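PDB 5SZR: protein Pcdhgb2 from Mus musculus, which probably acts as a calcium-dependent cell-adhesion protein, here represented by its extracellular cadherin domains 3 to 6, and may help establish specific neuronal connections. Local coordinates for residues 144-156 with 162-174. Sequence-based numbering, arbitrary orientation.
With CA (calcium ion), chain M.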
loop_
_atom_site.group_PDB
_atom_site.type_symbol
_atom_site.label_atom_id
_atom_site.label_comp_id
_atom_site.label_asym_id
_atom_site.label_seq_id
_atom_site.Cartn_x
_atom_site.Cartn_y
_atom_site.Cartn_z
ATOM N N ASP A 144 12.883 -25.213 36.452
ATOM C CA ASP A 144 12.103 -23.985 36.573
ATOM C C ASP A 144 12.382 -23.114 35.351
ATOM O O ASP A 144 13.488 -22.586 35.198
ATOM C CB ASP A 144 12.454 -23.254 37.864
ATOM C CG ASP A 144 11.299 -22.434 38.403
ATOM O OD1 ASP A 144 10.158 -22.942 38.405
ATOM O OD2 ASP A 144 11.533 -21.283 38.826
ATOM N N VAL A 145 11.379 -22.963 34.484
ATOM C CA VAL A 145 11.528 -22.270 33.210
ATOM C C VAL A 145 10.736 -20.971 33.242
ATOM O O VAL A 145 9.665 -20.887 33.853
ATOM C CB VAL A 145 11.066 -23.155 32.033
ATOM C CG1 VAL A 145 11.337 -22.471 30.691
ATOM C CG2 VAL A 145 11.739 -24.505 32.090
ATOM N N TYR A 146 11.271 -19.951 32.573
ATOM C CA TYR A 146 10.573 -18.689 32.385
ATOM C C TYR A 146 10.795 -18.193 30.963
ATOM O O TYR A 146 11.857 -18.406 30.373
ATOM C CB TYR A 146 11.026 -17.634 33.396
ATOM C CG TYR A 146 10.572 -17.937 34.804
ATOM C CD1 TYR A 146 9.380 -17.420 35.297
ATOM C CD2 TYR A 146 11.327 -18.753 35.636
ATOM C CE1 TYR A 146 8.960 -17.699 36.586
ATOM C CE2 TYR A 146 10.917 -19.037 36.923
ATOM C CZ TYR A 146 9.734 -18.509 37.394
ATOM O OH TYR A 146 9.320 -18.792 38.674
ATOM N N CYS A 147 9.775 -17.532 30.421
ATOM C CA CYS A 147 9.766 -17.097 29.035
ATOM C C CYS A 147 9.767 -15.579 28.938
ATOM O O CYS A 147 9.352 -14.867 29.856
ATOM C CB CYS A 147 8.545 -17.639 28.295
ATOM S SG CYS A 147 8.498 -19.411 28.131
ATOM N N HIS A 148 10.238 -15.098 27.791
ATOM C CA HIS A 148 10.132 -13.696 27.422
ATOM C C HIS A 148 10.198 -13.611 25.905
ATOM O O HIS A 148 10.635 -14.548 25.232
ATOM C CB HIS A 148 11.228 -12.843 28.074
ATOM C CG HIS A 148 12.606 -13.128 27.562
ATOM N ND1 HIS A 148 13.037 -14.399 27.250
ATOM C CD2 HIS A 148 13.649 -12.303 27.304
ATOM C CE1 HIS A 148 14.289 -14.346 26.829
ATOM N NE2 HIS A 148 14.682 -13.086 26.850
ATOM N N VAL A 149 9.745 -12.479 25.378
ATOM C CA VAL A 149 9.700 -12.233 23.942
ATOM C C VAL A 149 10.878 -11.350 23.564
ATOM O O VAL A 149 11.210 -10.399 24.281
ATOM C CB VAL A 149 8.364 -11.580 23.542
ATOM C CG1 VAL A 149 8.369 -11.170 22.067
ATOM C CG2 VAL A 149 7.216 -12.525 23.826
ATOM N N LEU A 150 11.526 -11.667 22.448
ATOM C CA LEU A 150 12.576 -10.804 21.932
ATOM C C LEU A 150 11.976 -9.665 21.118
ATOM O O LEU A 150 10.954 -9.824 20.444
ATOM C CB LEU A 150 13.558 -11.599 21.070
ATOM C CG LEU A 150 14.419 -12.626 21.810
ATOM C CD1 LEU A 150 15.339 -13.350 20.841
ATOM C CD2 LEU A 150 15.223 -11.963 22.920
ATOM N N GLY A 151 12.619 -8.504 21.196
ATOM C CA GLY A 151 12.192 -7.350 20.432
ATOM C C GLY A 151 11.016 -6.625 21.059
ATOM O O GLY A 151 10.432 -7.041 22.062
ATOM N N ASN A 152 10.666 -5.501 20.434
ATOM C CA ASN A 152 9.572 -4.645 20.885
ATOM C C ASN A 152 8.699 -4.270 19.688
ATOM O O ASN A 152 8.594 -3.108 19.295
ATOM C CB ASN A 152 10.108 -3.398 21.590
ATOM C CG ASN A 152 9.014 -2.590 22.256
ATOM O OD1 ASN A 152 7.990 -3.135 22.670
ATOM N ND2 ASN A 152 9.223 -1.283 22.361
ATOM N N GLU A 153 8.068 -5.278 19.092
ATOM C CA GLU A 153 7.195 -5.082 17.946
ATOM C C GLU A 153 5.723 -5.056 18.331
ATOM O O GLU A 153 4.860 -5.107 17.449
ATOM C CB GLU A 153 7.452 -6.167 16.898
ATOM C CG GLU A 153 8.853 -6.114 16.306
ATOM C CD GLU A 153 8.997 -6.952 15.050
ATOM O OE1 GLU A 153 8.492 -8.094 15.031
ATOM O OE2 GLU A 153 9.607 -6.461 14.075
ATOM N N GLY A 154 5.417 -4.974 19.620
ATOM C CA GLY A 154 4.054 -4.887 20.085
ATOM C C GLY A 154 3.422 -6.183 20.539
ATOM O O GLY A 154 2.211 -6.360 20.348
ATOM N N PHE A 155 4.191 -7.093 21.134
ATOM C CA PHE A 155 3.659 -8.360 21.613
ATOM C C PHE A 155 4.210 -8.631 23.004
ATOM O O PHE A 155 5.416 -8.498 23.234
ATOM C CB PHE A 155 4.011 -9.501 20.653
ATOM C CG PHE A 155 3.652 -9.216 19.225
ATOM C CD1 PHE A 155 2.326 -9.118 18.841
ATOM C CD2 PHE A 155 4.636 -9.039 18.267
ATOM C CE1 PHE A 155 1.987 -8.849 17.525
ATOM C CE2 PHE A 155 4.302 -8.771 16.946
ATOM C CZ PHE A 155 2.977 -8.676 16.577
ATOM N N VAL A 156 3.325 -9.002 23.927
ATOM C CA VAL A 156 3.659 -9.146 25.338
ATOM C C VAL A 156 3.192 -10.513 25.819
ATOM O O VAL A 156 2.150 -11.013 25.380
ATOM C CB VAL A 156 3.024 -8.016 26.178
ATOM C CG1 VAL A 156 3.283 -8.225 27.665
ATOM C CG2 VAL A 156 3.561 -6.670 25.735
ATOM N N LYS A 162 1.445 -20.874 36.425
ATOM C CA LYS A 162 2.832 -21.302 36.282
ATOM C C LYS A 162 2.990 -22.226 35.080
ATOM O O LYS A 162 2.270 -23.220 34.947
ATOM C CB LYS A 162 3.312 -22.001 37.559
ATOM C CG LYS A 162 4.830 -22.141 37.649
ATOM C CD LYS A 162 5.269 -22.624 39.022
ATOM C CE LYS A 162 6.726 -22.272 39.304
ATOM N NZ LYS A 162 7.659 -22.811 38.276
ATOM N N ASN A 163 3.938 -21.880 34.205
ATOM C CA ASN A 163 4.281 -22.572 32.963
ATOM C C ASN A 163 3.271 -22.328 31.848
ATOM O O ASN A 163 3.359 -22.979 30.797
ATOM C CB ASN A 163 4.450 -24.083 33.160
ATOM C CG ASN A 163 5.351 -24.419 34.323
ATOM O OD1 ASN A 163 6.322 -23.711 34.595
ATOM N ND2 ASN A 163 5.032 -25.500 35.028
ATOM N N TYR A 164 2.321 -21.414 32.028
ATOM C CA TYR A 164 1.325 -21.108 31.004
ATOM C C TYR A 164 1.341 -19.616 30.698
ATOM O O TYR A 164 1.267 -18.786 31.612
ATOM C CB TYR A 164 -0.074 -21.547 31.445
ATOM C CG TYR A 164 -0.245 -23.047 31.478
ATOM C CD1 TYR A 164 -0.697 -23.740 30.360
ATOM C CD2 TYR A 164 0.054 -23.775 32.622
ATOM C CE1 TYR A 164 -0.850 -25.114 30.385
ATOM C CE2 TYR A 164 -0.095 -25.144 32.655
ATOM C CZ TYR A 164 -0.548 -25.809 31.536
ATOM O OH TYR A 164 -0.693 -27.174 31.571
ATOM N N TYR A 165 1.432 -19.281 29.415
ATOM C CA TYR A 165 1.488 -17.895 28.978
ATOM C C TYR A 165 0.479 -17.653 27.866
ATOM O O TYR A 165 0.126 -18.562 27.110
ATOM C CB TYR A 165 2.887 -17.506 28.474
ATOM C CG TYR A 165 3.996 -17.605 29.502
ATOM C CD1 TYR A 165 4.369 -16.502 30.260
ATOM C CD2 TYR A 165 4.682 -18.795 29.698
ATOM C CE1 TYR A 165 5.386 -16.584 31.187
ATOM C CE2 TYR A 165 5.699 -18.887 30.627
ATOM C CZ TYR A 165 6.051 -17.779 31.369
ATOM O OH TYR A 165 7.069 -17.871 32.299
ATOM N N LYS A 166 0.021 -16.408 27.774
ATOM C CA LYS A 166 -0.744 -15.927 26.633
ATOM C C LYS A 166 0.072 -14.838 25.956
ATOM O O LYS A 166 0.481 -13.871 26.608
ATOM C CB LYS A 166 -2.115 -15.393 27.056
ATOM C CG LYS A 166 -3.077 -16.468 27.517
ATOM C CD LYS A 166 -4.453 -15.897 27.804
ATOM C CE LYS A 166 -5.336 -16.922 28.503
ATOM N NZ LYS A 166 -6.722 -16.416 28.702
ATOM N N LEU A 167 0.333 -15.014 24.663
ATOM C CA LEU A 167 0.960 -13.974 23.858
ATOM C C LEU A 167 -0.121 -13.019 23.374
ATOM O O LEU A 167 -1.037 -13.429 22.651
ATOM C CB LEU A 167 1.710 -14.587 22.679
ATOM C CG LEU A 167 2.478 -13.605 21.793
ATOM C CD1 LEU A 167 3.590 -12.931 22.588
ATOM C CD2 LEU A 167 3.040 -14.311 20.569
ATOM N N VAL A 168 -0.030 -11.752 23.778
ATOM C CA VAL A 168 -1.077 -10.781 23.497
ATOM C C VAL A 168 -0.484 -9.557 22.809
ATOM O O VAL A 168 0.698 -9.239 22.955
ATOM C CB VAL A 168 -1.831 -10.356 24.774
ATOM C CG1 VAL A 168 -2.314 -11.584 25.538
ATOM C CG2 VAL A 168 -0.951 -9.473 25.648
ATOM N N THR A 169 -1.336 -8.870 22.045
ATOM C CA THR A 169 -0.983 -7.574 21.484
ATOM C C THR A 169 -1.107 -6.494 22.550
ATOM O O THR A 169 -2.007 -6.533 23.392
ATOM C CB THR A 169 -1.892 -7.216 20.309
ATOM O OG1 THR A 169 -3.249 -7.154 20.762
ATOM C CG2 THR A 169 -1.781 -8.235 19.194
ATOM N N ASP A 170 -0.189 -5.529 22.513
ATOM C CA ASP A 170 -0.320 -4.312 23.306
ATOM C C ASP A 170 -0.128 -3.077 22.433
ATOM O O ASP A 170 0.243 -2.012 22.936
ATOM C CB ASP A 170 0.666 -4.304 24.476
ATOM C CG ASP A 170 2.097 -4.131 24.026
ATOM O OD1 ASP A 170 2.880 -3.484 24.755
ATOM O OD2 ASP A 170 2.436 -4.639 22.937
ATOM N N ARG A 171 -0.379 -3.209 21.132
ATOM C CA ARG A 171 -0.153 -2.150 20.164
ATOM C C ARG A 171 -1.116 -2.363 19.006
ATOM O O ARG A 171 -1.365 -3.503 18.605
ATOM C CB ARG A 171 1.301 -2.161 19.677
ATOM C CG ARG A 171 1.680 -1.042 18.730
ATOM C CD ARG A 171 3.137 -1.174 18.301
ATOM N NE ARG A 171 4.049 -1.154 19.442
ATOM C CZ ARG A 171 5.363 -1.337 19.356
ATOM N NH1 ARG A 171 5.930 -1.559 18.178
ATOM N NH2 ARG A 171 6.111 -1.298 20.449
ATOM N N THR A 172 -1.678 -1.271 18.493
ATOM C CA THR A 172 -2.544 -1.363 17.324
ATOM C C THR A 172 -1.740 -1.805 16.110
ATOM O O THR A 172 -0.624 -1.332 15.878
ATOM C CB THR A 172 -3.214 -0.020 17.036
ATOM O OG1 THR A 172 -2.242 1.024 17.152
ATOM C CG2 THR A 172 -4.352 0.239 18.011
ATOM N N LEU A 173 -2.316 -2.715 15.333
ATOM C CA LEU A 173 -1.645 -3.259 14.166
ATOM C C LEU A 173 -2.017 -2.464 12.918
ATOM O O LEU A 173 -2.947 -1.653 12.916
ATOM C CB LEU A 173 -1.997 -4.734 14.002
ATOM C CG LEU A 173 -1.605 -5.588 15.221
ATOM C CD1 LEU A 173 -2.366 -6.902 15.244
ATOM C CD2 LEU A 173 -0.105 -5.837 15.238
ATOM N N ASP A 174 -1.263 -2.699 11.842
ATOM C CA ASP A 174 -1.516 -2.009 10.578
ATOM C C ASP A 174 -0.870 -2.838 9.469
ATOM O O ASP A 174 0.355 -2.819 9.318
ATOM C CB ASP A 174 -0.973 -0.588 10.603
ATOM C CG ASP A 174 -1.222 0.156 9.299
ATOM O OD1 ASP A 174 -2.032 -0.319 8.477
ATOM O OD2 ASP A 174 -0.608 1.225 9.097
HETATM CA CA CA M . -4.342 -0.475 8.133
HETATM O O HOH W 1 9.109 -24.654 35.044
HETATM O O HOH W 2 -4.142 0.248 10.405
HETATM O O HOH W 3 -4.157 1.903 7.351
#
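Tyr165 reaches from strand 164-169 to strand 145-149, the two running nearly parallel (6°) in the opposing sheets of a cadherin β-sandwich. Cys147 CB lies over one face of its ring, 4.1 Å from the centroid in a CH-pi contact, while Cys147 SG sits obliquely, 3.8 Å from Tyr165 CE2. The Tyr165 hydroxyl accepts a weak bond from Cys147 N. With CG anti to the carbonyl carbon (chi1 -62°), the ring projects across the sandwich; an alanine here would probably open a gap beneath Cys147 and leave its N-H without this acceptor. Further along, Leu167 CD1 touches both Val149 CG2 and Phe155 CB. Phe155 turns the edge of its ring to Thr169 CG2, and its other neighbours include Tyr181, edge-to-face. Strands 155-159 and 164-169 form a hairpin, where two straight backbone bonds run from Val156 N to Val168 O and from Val168 N to Val156 O, each 2.8 Å. At the loop, Arg171 NH1 and NH2 both grip Asn152 O, each at 3.3 Å and from the same side of the carbonyl plane; Gly154 N lies over the centre of the guanidinium. At the far end, Lys162 NZ meets Asp144 OD1 in a salt bridge. Asp174 OD1 binds calcium with Glu121, Glu176 and Asp210. Packing on the Tyr165 ring and one weak N-H bond thus join the sheets mid-contact, the salt bridge spans their edge, and Arg171 would probably polarise the Asn152 carbonyl at the loop.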